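Local coordinates for protein sulfoquinovosidase (Escherichia coli, PDB 5AEG) that hydrolyses sulfoquinovosyl diacylglycerides and simpler sulfoquinovosides such as sulfoquinovosyl glycerol, releasing sulfoquinovose for sulfoglycolysis, at residues E63-T68 and F83-D88; S87-T92 and Q108-N113. All blocks are in the same frame, centred on the assembly; numbering follows the deposited sequence.

How the interactions relate
Both interactions tie neighbouring strands of the N-terminal galactose mutarotase-like region of this family 31 glycosidase, their centres about 36 to 38 Å from the centre of the chain and away from the annotated sites. Interaction 1 joins strands 56-74 and 79-85, interaction 2 strands 89-97 and 103-109, and Ser87 and Asp88 belong to both. Both are partly buried: Leu67 and Phe83 are buried in interaction 1, Ala91 and Asn109 in interaction 2, which runs out to exposed Asp88. In interaction 1 side chains do the work; interaction 2 relies on backbone pairing, extended by a carboxylate and a water. The two meet at Ala91, whose O probably accepts from Phe83 N and whose CB touches Leu67.

Interaction 1: residues E63-T68 and F83-D88; sequences EKIALT and FSRGSD
Arg85 reaches across to the backbone of Ala66 and holds it with one bond: NH1 donates to Ala66 O at 2.8 Å, with an N-H...O angle of 158°. The donor arrives in the carbonyl plane on a lone pair, and the oxygen in turn lies close to the guanidinium plane, so the flat group is presented edge-on. Arg85 CG stands anti to the backbone N (chi1 -177°), and a bend at chi2 lays CD against Ala66 O and Thr68 OG1. Thr68 sits over the guanidinium, its CG2 against one face, while OG1 comes within 3.5 Å of Arg85 CD. On the Ile65 side, the methyl CG2 lies 4.0 Å from Arg85 CG.

Leu67 is buried and meets Phe83 at about a right angle, and its CD1 packs on Phe83 CB at 3.7 Å rather than on the ring. The other branch takes a different neighbour, with CD2 at 3.9 Å from Arg85 CB. Beyond these segments, the Phe83 ring packs edge-to-face with His32, and Leu67 also packs on Leu39 and Ile41 of strand 39-49.

The backbones draw closest at Leu67 and Ser84, where Leu67 CA offers a C-H...O contact to Ser84 O at 3.6 Å. Thr68 N is near that same oxygen but at a poor angle for a bond. The touching parts run 114° apart and no backbone hydrogen bond joins them; Ser84 pairs with Asp69 just beyond, within the antiparallel beta hairpin of strands 56-74 and 79-85 in the galactose mutarotase-like beta domain of family 31.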
ATOM      1  N   GLU A  63       4.092 -30.660  13.227  1.00 24.24           N
ATOM      2  CA  GLU A  63       3.240 -31.582  12.523  1.00 27.55           C
ATOM      3  C   GLU A  63       2.430 -30.967  11.398  1.00 26.67           C
ATOM      4  O   GLU A  63       2.022 -29.809  11.468  1.00 29.84           O
ATOM      5  CB  GLU A  63       2.261 -32.230  13.529  1.00 28.06           C
ATOM      6  CG  GLU A  63       2.973 -33.213  14.501  1.00 28.63           C
ATOM      7  CD  GLU A  63       1.947 -33.996  15.355  1.00 31.07           C
ATOM      8  OE1 GLU A  63       1.347 -33.406  16.228  1.00 29.40           O
ATOM      9  OE2 GLU A  63       1.732 -35.188  15.093  1.00 27.03           O
ATOM     10  N   LYS A  64       2.132 -31.805  10.407  1.00 23.36           N
ATOM     11  CA  LYS A  64       1.224 -31.428   9.355  1.00 23.98           C
ATOM     12  C   LYS A  64       0.449 -32.736   8.984  1.00 24.14           C
ATOM     13  O   LYS A  64       1.053 -33.704   8.496  1.00 27.35           O
ATOM     14  CB  LYS A  64       2.038 -30.888   8.140  1.00 24.56           C
ATOM     15  CG  LYS A  64       1.179 -30.586   6.964  1.00 23.47           C
ATOM     16  CD  LYS A  64       1.974 -30.164   5.765  1.00 31.04           C
ATOM     17  CE  LYS A  64       1.051 -29.371   4.851  1.00 32.47           C
ATOM     18  NZ  LYS A  64       1.549 -29.368   3.482  1.00 34.95           N
ATOM     19  N   ILE A  65      -0.851 -32.723   9.200  1.00 24.42           N
ATOM     20  CA  ILE A  65      -1.671 -33.959   9.110  1.00 25.05           C
ATOM     21  C   ILE A  65      -2.893 -33.702   8.266  1.00 23.87           C
ATOM     22  O   ILE A  65      -3.623 -32.746   8.525  1.00 22.84           O
ATOM     23  CB  ILE A  65      -2.200 -34.363  10.512  1.00 27.25           C
ATOM     24  CG1 ILE A  65      -1.044 -34.498  11.469  1.00 29.96           C
ATOM     25  CG2 ILE A  65      -2.921 -35.696  10.409  1.00 28.79           C
ATOM     26  CD1 ILE A  65      -1.401 -34.345  12.915  1.00 31.66           C
ATOM     27  N   ALA A  66      -3.113 -34.560   7.290  1.00 24.36           N
ATOM     28  CA  ALA A  66      -4.201 -34.457   6.356  1.00 23.70           C
ATOM     29  C   ALA A  66      -5.441 -34.997   7.024  1.00 25.90           C
ATOM     30  O   ALA A  66      -5.393 -36.123   7.588  1.00 25.76           O
ATOM     31  CB  ALA A  66      -3.868 -35.283   5.106  1.00 26.55           C
ATOM     32  N   LEU A  67      -6.493 -34.183   7.062  1.00 25.16           N
ATOM     33  CA  LEU A  67      -7.783 -34.561   7.615  1.00 26.33           C
ATOM     34  C   LEU A  67      -8.606 -35.155   6.480  1.00 26.49           C
ATOM     35  O   LEU A  67      -9.416 -34.511   5.846  1.00 24.92           O
ATOM     36  CB  LEU A  67      -8.469 -33.447   8.358  1.00 24.80           C
ATOM     37  CG  LEU A  67      -7.656 -32.775   9.431  1.00 23.69           C
ATOM     38  CD1 LEU A  67      -8.563 -31.809  10.177  1.00 25.20           C
ATOM     39  CD2 LEU A  67      -7.036 -33.736  10.420  1.00 26.09           C
ATOM     40  N   THR A  68      -8.363 -36.449   6.277  1.00 25.58           N
ATOM     41  CA  THR A  68      -8.913 -37.165   5.147  1.00 26.91           C
ATOM     42  C   THR A  68     -10.419 -37.502   5.331  1.00 29.62           C
ATOM     43  O   THR A  68     -11.180 -37.627   4.339  1.00 29.00           O
ATOM     44  CB  THR A  68      -8.163 -38.452   4.951  1.00 27.69           C
ATOM     45  OG1 THR A  68      -8.193 -39.190   6.177  1.00 27.95           O
ATOM     46  CG2 THR A  68      -6.696 -38.197   4.531  1.00 30.64           C
ATOM     47  N   PHE A  83     -14.155 -32.568  10.113  1.00 27.14           N
ATOM     48  CA  PHE A  83     -12.990 -33.251   9.500  1.00 25.26           C
ATOM     49  C   PHE A  83     -12.191 -33.969  10.593  1.00 23.43           C
ATOM     50  O   PHE A  83     -12.048 -33.460  11.696  1.00 26.04           O
ATOM     51  CB  PHE A  83     -12.008 -32.224   8.826  1.00 25.47           C
ATOM     52  CG  PHE A  83     -12.529 -31.604   7.581  1.00 24.22           C
ATOM     53  CD1 PHE A  83     -12.347 -32.190   6.387  1.00 25.54           C
ATOM     54  CD2 PHE A  83     -13.166 -30.394   7.639  1.00 23.89           C
ATOM     55  CE1 PHE A  83     -12.788 -31.615   5.212  1.00 28.14           C
ATOM     56  CE2 PHE A  83     -13.585 -29.776   6.481  1.00 26.29           C
ATOM     57  CZ  PHE A  83     -13.430 -30.380   5.290  1.00 25.98           C
ATOM     58  N   SER A  84     -11.578 -35.089  10.244  1.00 23.59           N
ATOM     59  CA  SER A  84     -10.876 -35.769  11.222  1.00 25.33           C
ATOM     60  C   SER A  84      -9.864 -36.694  10.584  1.00 24.82           C
ATOM     61  O   SER A  84      -9.817 -36.929   9.366  1.00 24.18           O
ATOM     62  CB  SER A  84     -11.860 -36.533  12.170  1.00 26.56           C
ATOM     63  OG  SER A  84     -12.387 -37.594  11.412  1.00 25.24           O
ATOM     64  N   ARG A  85      -8.971 -37.171  11.430  1.00 23.71           N
ATOM     65  CA  ARG A  85      -8.015 -38.214  11.045  1.00 25.20           C
ATOM     66  C   ARG A  85      -7.835 -39.164  12.277  1.00 27.63           C
ATOM     67  O   ARG A  85      -7.604 -38.716  13.391  1.00 29.36           O
ATOM     68  CB  ARG A  85      -6.662 -37.618  10.712  1.00 27.66           C
ATOM     69  CG  ARG A  85      -5.652 -38.628  10.239  1.00 26.25           C
ATOM     70  CD  ARG A  85      -6.073 -39.147   8.911  1.00 29.61           C
ATOM     71  NE  ARG A  85      -5.037 -40.039   8.409  1.00 33.30           N
ATOM     72  CZ  ARG A  85      -3.961 -39.655   7.718  1.00 39.50           C
ATOM     73  NH1 ARG A  85      -3.733 -38.355   7.404  1.00 33.50           N
ATOM     74  NH2 ARG A  85      -3.104 -40.592   7.335  1.00 43.05           N
ATOM     75  N   GLY A  86      -8.060 -40.451  12.078  1.00 32.71           N
ATOM     76  CA  GLY A  86      -8.031 -41.415  13.242  1.00 29.86           C
ATOM     77  C   GLY A  86      -9.075 -41.086  14.241  1.00 28.66           C
ATOM     78  O   GLY A  86     -10.186 -40.653  13.883  1.00 31.39           O
ATOM     79  N   SER A  87      -8.758 -41.252  15.529  1.00 31.62           N
ATOM     80  CA  SER A  87      -9.692 -41.029  16.608  1.00 35.87           C
ATOM     81  C   SER A  87      -9.550 -39.737  17.348  1.00 39.69           C
ATOM     82  O   SER A  87     -10.470 -39.391  18.070  1.00 47.47           O
ATOM     83  CB  SER A  87      -9.555 -42.138  17.695  1.00 42.00           C
ATOM     84  OG  SER A  87      -8.301 -42.031  18.330  1.00 41.92           O
ATOM     85  N   ASP A  88      -8.428 -39.043  17.167  1.00 37.26           N
ATOM     86  CA  ASP A  88      -7.907 -38.042  18.119  1.00 43.29           C
ATOM     87  C   ASP A  88      -7.677 -36.625  17.493  1.00 39.66           C
ATOM     88  O   ASP A  88      -7.347 -35.723  18.223  1.00 43.33           O
ATOM     89  CB  ASP A  88      -6.535 -38.527  18.726  1.00 40.06           C
ATOM     90  CG  ASP A  88      -5.467 -38.907  17.601  1.00 55.51           C
ATOM     91  OD1 ASP A  88      -5.889 -39.021  16.418  1.00 72.62           O
ATOM     92  OD2 ASP A  88      -4.238 -39.162  17.836  1.00 46.88           O
TER

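Interaction 2: residues S87-T92 and Q108-N113; sequences SDISAT and QNDNLN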
ATOM      1  N   SER A  87      -8.758 -41.252  15.529  1.00 31.62           N
ATOM      2  CA  SER A  87      -9.692 -41.029  16.608  1.00 35.87           C
ATOM      3  C   SER A  87      -9.550 -39.737  17.348  1.00 39.69           C
ATOM      4  O   SER A  87     -10.470 -39.391  18.070  1.00 47.47           O
ATOM      5  CB  SER A  87      -9.555 -42.138  17.695  1.00 42.00           C
ATOM      6  OG  SER A  87      -8.301 -42.031  18.330  1.00 41.92           O
ATOM      7  N   ASP A  88      -8.428 -39.043  17.167  1.00 37.26           N
ATOM      8  CA  ASP A  88      -7.907 -38.042  18.119  1.00 43.29           C
ATOM      9  C   ASP A  88      -7.677 -36.625  17.493  1.00 39.66           C
ATOM     10  O   ASP A  88      -7.347 -35.723  18.223  1.00 43.33           O
ATOM     11  CB  ASP A  88      -6.535 -38.527  18.726  1.00 40.06           C
ATOM     12  CG  ASP A  88      -5.467 -38.907  17.601  1.00 55.51           C
ATOM     13  OD1 ASP A  88      -5.889 -39.021  16.418  1.00 72.62           O
ATOM     14  OD2 ASP A  88      -4.238 -39.162  17.836  1.00 46.88           O
ATOM     15  N   ILE A  89      -7.764 -36.447  16.172  1.00 33.69           N
ATOM     16  CA  ILE A  89      -7.379 -35.161  15.519  1.00 30.84           C
ATOM     17  C   ILE A  89      -8.569 -34.739  14.690  1.00 29.95           C
ATOM     18  O   ILE A  89      -9.027 -35.523  13.848  1.00 28.16           O
ATOM     19  CB  ILE A  89      -6.131 -35.375  14.603  1.00 33.14           C
ATOM     20  CG1 ILE A  89      -5.055 -36.121  15.362  1.00 36.50           C
ATOM     21  CG2 ILE A  89      -5.582 -34.035  14.050  1.00 38.52           C
ATOM     22  CD1 ILE A  89      -4.206 -37.015  14.462  1.00 43.71           C
ATOM     23  N   SER A  90      -9.050 -33.512  14.878  1.00 24.44           N
ATOM     24  CA  SER A  90     -10.182 -33.088  14.143  1.00 26.60           C
ATOM     25  C   SER A  90     -10.244 -31.580  14.005  1.00 27.72           C
ATOM     26  O   SER A  90      -9.563 -30.801  14.759  1.00 26.84           O
ATOM     27  CB  SER A  90     -11.481 -33.603  14.850  1.00 26.59           C
ATOM     28  OG  SER A  90     -11.559 -33.052  16.111  1.00 25.59           O
ATOM     29  N   ALA A  91     -11.109 -31.162  13.086  1.00 25.69           N
ATOM     30  CA  ALA A  91     -11.446 -29.736  12.987  1.00 30.19           C
ATOM     31  C   ALA A  91     -12.881 -29.592  12.459  1.00 27.56           C
ATOM     32  O   ALA A  91     -13.349 -30.480  11.782  1.00 28.13           O
ATOM     33  CB  ALA A  91     -10.477 -29.059  11.984  1.00 28.31           C
ATOM     34  N   THR A  92     -13.505 -28.461  12.662  1.00 26.94           N
ATOM     35  CA  THR A  92     -14.867 -28.235  12.101  1.00 30.38           C
ATOM     36  C   THR A  92     -14.854 -27.066  11.124  1.00 31.46           C
ATOM     37  O   THR A  92     -14.143 -26.075  11.335  1.00 34.24           O
ATOM     38  CB  THR A  92     -15.923 -27.900  13.153  1.00 31.70           C
ATOM     39  OG1 THR A  92     -15.463 -26.792  13.845  1.00 34.02           O
ATOM     40  CG2 THR A  92     -16.094 -29.040  14.172  1.00 30.96           C
ATOM     41  N   GLN A 108     -12.443 -24.156  12.684  1.00 27.55           N
ATOM     42  CA  GLN A 108     -11.899 -24.191  14.030  1.00 29.44           C
ATOM     43  C   GLN A 108     -11.248 -25.552  14.343  1.00 26.90           C
ATOM     44  O   GLN A 108     -11.911 -26.567  14.261  1.00 25.39           O
ATOM     45  CB  GLN A 108     -13.008 -23.804  15.024  1.00 33.51           C
ATOM     46  CG  GLN A 108     -12.638 -23.857  16.516  1.00 34.28           C
ATOM     47  CD  GLN A 108     -11.492 -22.894  16.898  1.00 33.83           C
ATOM     48  OE1 GLN A 108     -11.664 -21.672  16.929  1.00 37.92           O
ATOM     49  NE2 GLN A 108     -10.289 -23.445  17.146  1.00 32.69           N
ATOM     50  N   ASN A 109      -9.947 -25.571  14.654  1.00 23.67           N
ATOM     51  CA  ASN A 109      -9.236 -26.790  14.925  1.00 25.02           C
ATOM     52  C   ASN A 109      -9.698 -27.264  16.338  1.00 23.50           C
ATOM     53  O   ASN A 109     -10.102 -26.434  17.168  1.00 22.79           O
ATOM     54  CB  ASN A 109      -7.734 -26.616  14.905  1.00 25.23           C
ATOM     55  CG  ASN A 109      -7.191 -26.426  13.504  1.00 25.17           C
ATOM     56  OD1 ASN A 109      -7.923 -26.544  12.533  1.00 23.02           O
ATOM     57  ND2 ASN A 109      -5.874 -26.137  13.399  1.00 26.69           N
ATOM     58  N   ASP A 110      -9.620 -28.569  16.544  1.00 27.23           N
ATOM     59  CA  ASP A 110      -9.972 -29.227  17.834  1.00 30.07           C
ATOM     60  C   ASP A 110      -9.423 -28.561  19.037  1.00 31.01           C
ATOM     61  O   ASP A 110     -10.093 -28.306  19.982  1.00 30.41           O
ATOM     62  CB  ASP A 110      -9.528 -30.723  17.816  1.00 33.40           C
ATOM     63  CG  ASP A 110      -8.014 -30.968  17.386  1.00 37.02           C
ATOM     64  OD1 ASP A 110      -7.234 -29.964  17.079  1.00 34.07           O
ATOM     65  OD2 ASP A 110      -7.569 -32.185  17.256  1.00 28.01           O
ATOM     66  N   ASN A 111      -8.156 -28.232  19.026  1.00 33.79           N
ATOM     67  CA  ASN A 111      -7.639 -27.405  20.124  1.00 34.43           C
ATOM     68  C   ASN A 111      -6.592 -26.394  19.658  1.00 37.94           C
ATOM     69  O   ASN A 111      -5.953 -26.576  18.545  1.00 32.99           O
ATOM     70  CB  ASN A 111      -7.087 -28.330  21.198  1.00 35.77           C
ATOM     71  CG  ASN A 111      -5.912 -29.143  20.715  1.00 40.94           C
ATOM     72  OD1 ASN A 111      -4.794 -28.639  20.568  1.00 43.55           O
ATOM     73  ND2 ASN A 111      -6.144 -30.393  20.457  1.00 42.72           N
ATOM     74  N   LEU A 112      -6.368 -25.432  20.562  1.00 31.84           N
ATOM     75  CA  LEU A 112      -5.434 -24.320  20.392  1.00 40.40           C
ATOM     76  C   LEU A 112      -4.037 -24.782  20.078  1.00 33.16           C
ATOM     77  O   LEU A 112      -3.325 -24.042  19.432  1.00 35.80           O
ATOM     78  CB  LEU A 112      -5.354 -23.395  21.642  1.00 43.54           C
ATOM     79  CG  LEU A 112      -6.407 -22.310  21.905  1.00 53.69           C
ATOM     80  CD1 LEU A 112      -5.990 -21.499  23.140  1.00 51.31           C
ATOM     81  CD2 LEU A 112      -6.628 -21.378  20.715  1.00 57.60           C
ATOM     82  N   ASN A 113      -3.643 -26.012  20.454  1.00 32.32           N
ATOM     83  CA  ASN A 113      -2.274 -26.442  20.185  1.00 34.76           C
ATOM     84  C   ASN A 113      -2.018 -26.727  18.741  1.00 30.19           C
ATOM     85  O   ASN A 113      -0.887 -26.728  18.304  1.00 28.08           O
ATOM     86  CB  ASN A 113      -1.873 -27.652  21.029  1.00 36.69           C
ATOM     87  CG  ASN A 113      -1.870 -27.310  22.497  1.00 46.40           C
ATOM     88  OD1 ASN A 113      -1.205 -26.377  22.884  1.00 47.76           O
ATOM     89  ND2 ASN A 113      -2.720 -27.939  23.262  1.00 51.62           N
TER
HETATM   90  O   HOH W   1      -5.620 -33.696  18.818  1.00 41.47           O
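With chi1 of 51°, Asp110 sets its carboxylate between its own backbone N and carbonyl carbon, and from there OD2 reaches Ser90 N. That N-H donates to OD2 over 3.1 Å, coming from above the carboxylate plane. The main chain of Asp110 answers in the other direction: Asp110 N donates to Ser90 O at 2.9 Å. Ser90 is thus gripped at both its N and its O by a single residue. Ser90 OG, likewise tucked between backbone N and carbonyl carbon, lies alongside Asp110 CB at 3.5 Å.

Beyond Ser90 the pairing becomes regular. Thr92 and Gln108 form an antiparallel hydrogen-bonded pair, with Thr92 N giving to Gln108 O and Gln108 N giving back to Thr92 O, both at 2.9 Å. Ala91 and Asn109 are the non-hydrogen-bonded pair next to it. This is the open end of the beta hairpin made by strands 89-97 and 103-109, part of the galactose mutarotase-like beta domain, and Asp110 carries the pairing past the end of strand 103-109.

On the buried side of the hairpin, Ala91 CB packs 3.6 Å from Asn109 OD1, an oxygen that this contact buries and for which the model offers no partner; ND2 of the same amide donates to His114 O. Gln108 bends at chi2 of 61° so that its amide swings away from Thr92, and NE2 bonds to Asn109 O and to Asp220.

At the outer end, a water donates to both Asp88 O, at 2.7 Å, and Asp110 OD2, so OD2 takes two hydrogen bonds. The other oxygen, OD1, accepts from Asn111 N and has His114 ND1 as a further partner, which should hold the carboxylate's rotation. Asn111 OD1 then closes an Asx turn on Asn113 N.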